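Local coordinates for phosphate ABC transporter, periplasmic phosphate-binding protein (Borrelia burgdorferi, PDB 4N13) that binds inorganic phosphate with micromolar affinity and serves as the solute-binding component of an ABC transporter that imports phosphate, at residues Ala79-Phe91 with Gln252-Lys264. Numbering follows the deposited sequence.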
loop_
_atom_site.group_PDB
_atom_site.type_symbol
_atom_site.label_atom_id
_atom_site.label_comp_id
_atom_site.label_asym_id
_atom_site.label_seq_id
_atom_site.Cartn_x
_atom_site.Cartn_y
_atom_site.Cartn_z
ATOM N N ALA A 79 -15.866 0.621 -15.613
ATOM C CA ALA A 79 -14.595 0.106 -15.101
ATOM C C ALA A 79 -14.826 -1.166 -14.317
ATOM O O ALA A 79 -15.785 -1.276 -13.567
ATOM C CB ALA A 79 -13.897 1.139 -14.221
ATOM N N LYS A 80 -13.892 -2.095 -14.476
ATOM C CA LYS A 80 -13.878 -3.349 -13.740
ATOM C C LYS A 80 -12.471 -3.557 -13.216
ATOM O O LYS A 80 -11.518 -3.152 -13.859
ATOM C CB LYS A 80 -14.269 -4.503 -14.671
ATOM C CG LYS A 80 -15.725 -4.471 -15.103
ATOM C CD LYS A 80 -16.663 -4.545 -13.894
ATOM C CE LYS A 80 -17.489 -5.823 -13.860
ATOM N NZ LYS A 80 -18.506 -5.887 -14.941
ATOM N N GLU A 81 -12.343 -4.180 -12.055
ATOM C CA GLU A 81 -11.026 -4.366 -11.471
ATOM C C GLU A 81 -10.788 -5.769 -10.936
ATOM O O GLU A 81 -11.724 -6.487 -10.542
ATOM C CB GLU A 81 -10.785 -3.326 -10.379
ATOM C CG GLU A 81 -11.775 -3.368 -9.241
ATOM C CD GLU A 81 -11.225 -4.093 -8.043
ATOM O OE1 GLU A 81 -11.681 -3.832 -6.909
ATOM O OE2 GLU A 81 -10.308 -4.907 -8.235
ATOM N N THR A 82 -9.507 -6.131 -10.921
ATOM C CA THR A 82 -9.023 -7.366 -10.332
ATOM C C THR A 82 -7.759 -7.028 -9.567
ATOM O O THR A 82 -6.861 -6.417 -10.109
ATOM C CB THR A 82 -8.668 -8.385 -11.426
ATOM O OG1 THR A 82 -9.851 -8.710 -12.156
ATOM C CG2 THR A 82 -8.064 -9.654 -10.829
ATOM N N VAL A 83 -7.669 -7.440 -8.316
ATOM C CA VAL A 83 -6.470 -7.187 -7.514
ATOM C C VAL A 83 -5.346 -8.125 -7.958
ATOM O O VAL A 83 -5.587 -9.312 -8.247
ATOM C CB VAL A 83 -6.776 -7.367 -6.011
ATOM C CG1 VAL A 83 -7.126 -8.784 -5.666
ATOM C CG2 VAL A 83 -5.595 -6.926 -5.146
ATOM N N PHE A 84 -4.109 -7.610 -8.012
ATOM C CA PHE A 84 -2.962 -8.467 -8.342
ATOM C C PHE A 84 -1.779 -8.297 -7.401
ATOM O O PHE A 84 -0.826 -9.023 -7.534
ATOM C CB PHE A 84 -2.496 -8.281 -9.796
ATOM C CG PHE A 84 -1.684 -7.045 -10.020
ATOM C CD1 PHE A 84 -0.310 -7.110 -10.148
ATOM C CD2 PHE A 84 -2.295 -5.805 -10.093
ATOM C CE1 PHE A 84 0.436 -5.966 -10.350
ATOM C CE2 PHE A 84 -1.547 -4.663 -10.281
ATOM C CZ PHE A 84 -0.193 -4.744 -10.421
ATOM N N ALA A 85 -1.839 -7.350 -6.468
ATOM C CA ALA A 85 -0.749 -7.143 -5.522
ATOM C C ALA A 85 -1.220 -6.272 -4.391
ATOM O O ALA A 85 -2.236 -5.590 -4.524
ATOM C CB ALA A 85 0.476 -6.528 -6.207
ATOM N N TYR A 86 -0.450 -6.265 -3.298
ATOM C CA TYR A 86 -0.743 -5.423 -2.141
ATOM C C TYR A 86 0.499 -4.682 -1.697
ATOM O O TYR A 86 1.605 -5.241 -1.722
ATOM C CB TYR A 86 -1.246 -6.240 -0.958
ATOM C CG TYR A 86 -2.478 -7.025 -1.267
ATOM C CD1 TYR A 86 -3.731 -6.450 -1.184
ATOM C CD2 TYR A 86 -2.392 -8.355 -1.642
ATOM C CE1 TYR A 86 -4.875 -7.191 -1.473
ATOM C CE2 TYR A 86 -3.509 -9.088 -1.928
ATOM C CZ TYR A 86 -4.746 -8.516 -1.834
ATOM O OH TYR A 86 -5.850 -9.292 -2.138
ATOM N N ASP A 87 0.297 -3.431 -1.307
ATOM C CA ASP A 87 1.318 -2.572 -0.733
ATOM C C ASP A 87 0.877 -2.272 0.685
ATOM O O ASP A 87 0.111 -1.330 0.944
ATOM C CB ASP A 87 1.419 -1.302 -1.582
ATOM C CG ASP A 87 2.277 -0.252 -0.959
ATOM O OD1 ASP A 87 3.138 -0.623 -0.147
ATOM O OD2 ASP A 87 2.094 0.941 -1.299
ATOM N N ALA A 88 1.346 -3.098 1.605
ATOM C CA ALA A 88 0.927 -3.041 3.002
ATOM C C ALA A 88 1.909 -2.295 3.882
ATOM O O ALA A 88 3.119 -2.334 3.653
ATOM C CB ALA A 88 0.720 -4.456 3.548
ATOM N N LEU A 89 1.380 -1.648 4.910
ATOM C CA LEU A 89 2.207 -0.972 5.916
ATOM C C LEU A 89 1.869 -1.515 7.283
ATOM O O LEU A 89 0.728 -1.936 7.538
ATOM C CB LEU A 89 2.001 0.540 5.896
ATOM C CG LEU A 89 2.413 1.162 4.566
ATOM C CD1 LEU A 89 1.206 1.280 3.622
ATOM C CD2 LEU A 89 3.112 2.468 4.812
ATOM N N ILE A 90 2.863 -1.472 8.161
ATOM C CA ILE A 90 2.738 -1.991 9.508
ATOM C C ILE A 90 3.255 -0.945 10.487
ATOM O O ILE A 90 4.043 -0.065 10.130
ATOM C CB ILE A 90 3.517 -3.319 9.656
ATOM C CG1 ILE A 90 5.025 -3.099 9.564
ATOM C CG2 ILE A 90 3.050 -4.285 8.579
ATOM C CD1 ILE A 90 5.863 -4.377 9.668
ATOM N N PHE A 91 2.749 -1.024 11.702
ATOM C CA PHE A 91 3.104 -0.098 12.764
ATOM C C PHE A 91 4.018 -0.777 13.775
ATOM O O PHE A 91 3.729 -1.882 14.257
ATOM C CB PHE A 91 1.838 0.449 13.411
ATOM C CG PHE A 91 1.186 1.495 12.555
ATOM C CD1 PHE A 91 1.468 2.833 12.765
ATOM C CD2 PHE A 91 0.393 1.156 11.479
ATOM C CE1 PHE A 91 0.921 3.826 11.955
ATOM C CE2 PHE A 91 -0.152 2.159 10.654
ATOM C CZ PHE A 91 0.114 3.475 10.922
ATOM N N GLN A 252 3.050 -13.489 -10.078
ATOM C CA GLN A 252 3.018 -13.211 -8.656
ATOM C C GLN A 252 4.402 -13.357 -8.037
ATOM O O GLN A 252 4.740 -12.654 -7.085
ATOM C CB GLN A 252 1.960 -14.084 -7.988
ATOM C CG GLN A 252 0.597 -13.698 -8.492
ATOM C CD GLN A 252 0.255 -12.279 -8.049
ATOM O OE1 GLN A 252 0.318 -11.968 -6.859
ATOM N NE2 GLN A 252 -0.088 -11.413 -8.994
ATOM N N ASP A 253 5.224 -14.247 -8.587
ATOM C CA ASP A 253 6.620 -14.313 -8.140
ATOM C C ASP A 253 7.329 -12.989 -8.438
ATOM O O ASP A 253 8.123 -12.520 -7.630
ATOM C CB ASP A 253 7.372 -15.449 -8.820
ATOM C CG ASP A 253 6.957 -16.836 -8.316
ATOM O OD1 ASP A 253 6.284 -16.933 -7.275
ATOM O OD2 ASP A 253 7.325 -17.842 -8.966
ATOM N N ILE A 254 7.054 -12.399 -9.608
ATOM C CA ILE A 254 7.644 -11.108 -9.941
ATOM C C ILE A 254 7.229 -10.049 -8.918
ATOM O O ILE A 254 8.058 -9.277 -8.451
ATOM C CB ILE A 254 7.245 -10.680 -11.350
ATOM C CG1 ILE A 254 7.829 -11.647 -12.382
ATOM C CG2 ILE A 254 7.702 -9.250 -11.625
ATOM C CD1 ILE A 254 7.205 -11.545 -13.758
ATOM N N VAL A 255 5.939 -10.012 -8.580
ATOM C CA VAL A 255 5.430 -9.065 -7.581
ATOM C C VAL A 255 6.230 -9.182 -6.284
ATOM O O VAL A 255 6.673 -8.189 -5.712
ATOM C CB VAL A 255 3.936 -9.353 -7.290
ATOM C CG1 VAL A 255 3.430 -8.614 -6.079
ATOM C CG2 VAL A 255 3.077 -8.979 -8.505
ATOM N N GLU A 256 6.426 -10.405 -5.815
ATOM C CA GLU A 256 7.102 -10.597 -4.530
ATOM C C GLU A 256 8.610 -10.384 -4.610
ATOM O O GLU A 256 9.207 -9.869 -3.662
ATOM C CB GLU A 256 6.723 -11.960 -3.939
ATOM C CG GLU A 256 5.215 -12.004 -3.696
ATOM C CD GLU A 256 4.779 -13.004 -2.665
ATOM O OE1 GLU A 256 5.534 -13.965 -2.400
ATOM O OE2 GLU A 256 3.659 -12.845 -2.120
ATOM N N GLU A 257 9.217 -10.728 -5.735
ATOM C CA GLU A 257 10.642 -10.462 -5.928
ATOM C C GLU A 257 10.938 -8.970 -5.920
ATOM O O GLU A 257 12.061 -8.558 -5.667
ATOM C CB GLU A 257 11.108 -11.061 -7.258
ATOM C CG GLU A 257 11.149 -12.568 -7.237
ATOM C CD GLU A 257 11.033 -13.239 -8.613
ATOM O OE1 GLU A 257 11.229 -12.593 -9.669
ATOM O OE2 GLU A 257 10.741 -14.458 -8.633
ATOM N N GLN A 258 9.926 -8.158 -6.168
ATOM C CA GLN A 258 10.089 -6.714 -6.180
ATOM C C GLN A 258 9.505 -6.044 -4.966
ATOM O O GLN A 258 9.323 -4.829 -4.945
ATOM C CB GLN A 258 9.528 -6.156 -7.469
ATOM C CG GLN A 258 10.396 -6.642 -8.585
ATOM C CD GLN A 258 10.403 -5.770 -9.769
ATOM O OE1 GLN A 258 10.422 -4.556 -9.647
ATOM N NE2 GLN A 258 10.367 -6.371 -10.948
ATOM N N GLY A 259 9.265 -6.827 -3.923
ATOM C CA GLY A 259 8.993 -6.259 -2.620
ATOM C C GLY A 259 7.548 -6.054 -2.247
ATOM O O GLY A 259 7.273 -5.529 -1.171
ATOM N N PHE A 260 6.629 -6.449 -3.118
ATOM C CA PHE A 260 5.204 -6.311 -2.836
ATOM C C PHE A 260 4.687 -7.672 -2.403
ATOM O O PHE A 260 5.416 -8.656 -2.399
ATOM C CB PHE A 260 4.426 -5.847 -4.078
ATOM C CG PHE A 260 4.571 -4.390 -4.413
ATOM C CD1 PHE A 260 3.493 -3.535 -4.290
ATOM C CD2 PHE A 260 5.764 -3.886 -4.914
ATOM C CE1 PHE A 260 3.602 -2.206 -4.619
ATOM C CE2 PHE A 260 5.882 -2.549 -5.231
ATOM C CZ PHE A 260 4.795 -1.710 -5.083
ATOM N N LEU A 261 3.424 -7.729 -2.028
ATOM C CA LEU A 261 2.796 -8.965 -1.587
ATOM C C LEU A 261 1.853 -9.455 -2.664
ATOM O O LEU A 261 1.112 -8.663 -3.226
ATOM C CB LEU A 261 1.969 -8.676 -0.343
ATOM C CG LEU A 261 1.390 -9.907 0.313
ATOM C CD1 LEU A 261 2.494 -10.731 0.951
ATOM C CD2 LEU A 261 0.371 -9.469 1.351
ATOM N N GLY A 262 1.890 -10.746 -2.968
ATOM C CA GLY A 262 1.062 -11.322 -4.011
ATOM C C GLY A 262 -0.301 -11.812 -3.541
ATOM O O GLY A 262 -0.627 -11.808 -2.357
ATOM N N ILE A 263 -1.126 -12.186 -4.512
ATOM C CA ILE A 263 -2.435 -12.753 -4.264
ATOM C C ILE A 263 -2.353 -14.279 -4.305
ATOM O O ILE A 263 -1.339 -14.847 -4.673
ATOM C CB ILE A 263 -3.443 -12.298 -5.344
ATOM C CG1 ILE A 263 -3.047 -12.824 -6.733
ATOM C CG2 ILE A 263 -3.601 -10.778 -5.325
ATOM C CD1 ILE A 263 -4.133 -12.650 -7.775
ATOM N N LYS A 264 -3.440 -14.952 -3.973
ATOM C CA LYS A 264 -3.511 -16.400 -4.182
ATOM C C LYS A 264 -3.798 -16.756 -5.649
ATOM O O LYS A 264 -4.553 -16.057 -6.331
ATOM C CB LYS A 264 -4.568 -16.988 -3.255
ATOM C CG LYS A 264 -4.390 -16.525 -1.816
ATOM C CD LYS A 264 -2.950 -16.729 -1.351
ATOM C CE LYS A 264 -2.603 -15.893 -0.133
ATOM N NZ LYS A 264 -3.311 -16.315 1.101
#
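A single antiparallel bridge, Tyr86 with Leu261, joins the C-terminal tail to strand 80-93, the long strand that runs between the two lobes of this class II periplasmic-binding-protein fold. Tyr86 N donates to Leu261 O at 2.9 Å, and Leu261 N returns a bond to Tyr86 O at 3.1 Å, with an N-H...O angle of 169°, the straighter of the two. Helix 249-257 ends in a Schellman motif (Phe260 N to Val255 O, Gly259 N to Glu256 O), with Gly259 at positive phi, and the chain then turns back to the strand.

Just before the bridge, Phe84 and Ala85 form a classic beta bulge opposite Leu226 on strand 223-230. At the bulge, Phe84 O accepts from Gln252 NE2 at 2.9 Å, in the carbonyl plane and on a lone pair. Gln252 is bent at chi2 (-66°), and its OE1 accepts the N-H of Ile263, which comes in tilted out of the carbonyl plane; the one side chain thus bridges strand and tail from the helix. Val255, one helical turn on from Gln252, packs its CG1 3.6 Å from Ala85 CB.

On the other side of the bridge, Phe260 brings CD1 close to Tyr86 O and CE1 to 3.8 Å from Asp87 CB; its side chain also comes within about 4 Å of that of Thr21, a probable phosphate ligand. Back on the Phe84 side, chi1 of Ile263 (64°) puts CG1 between the backbone N and the carbonyl carbon, and the extended chi2 carries CD1 on to Val83 O, while CG2 crosses to Tyr86 CE2 at 3.8 Å. The edge of that tyrosine ring meets Gly262 O in plane, 3.9 Å from CD2.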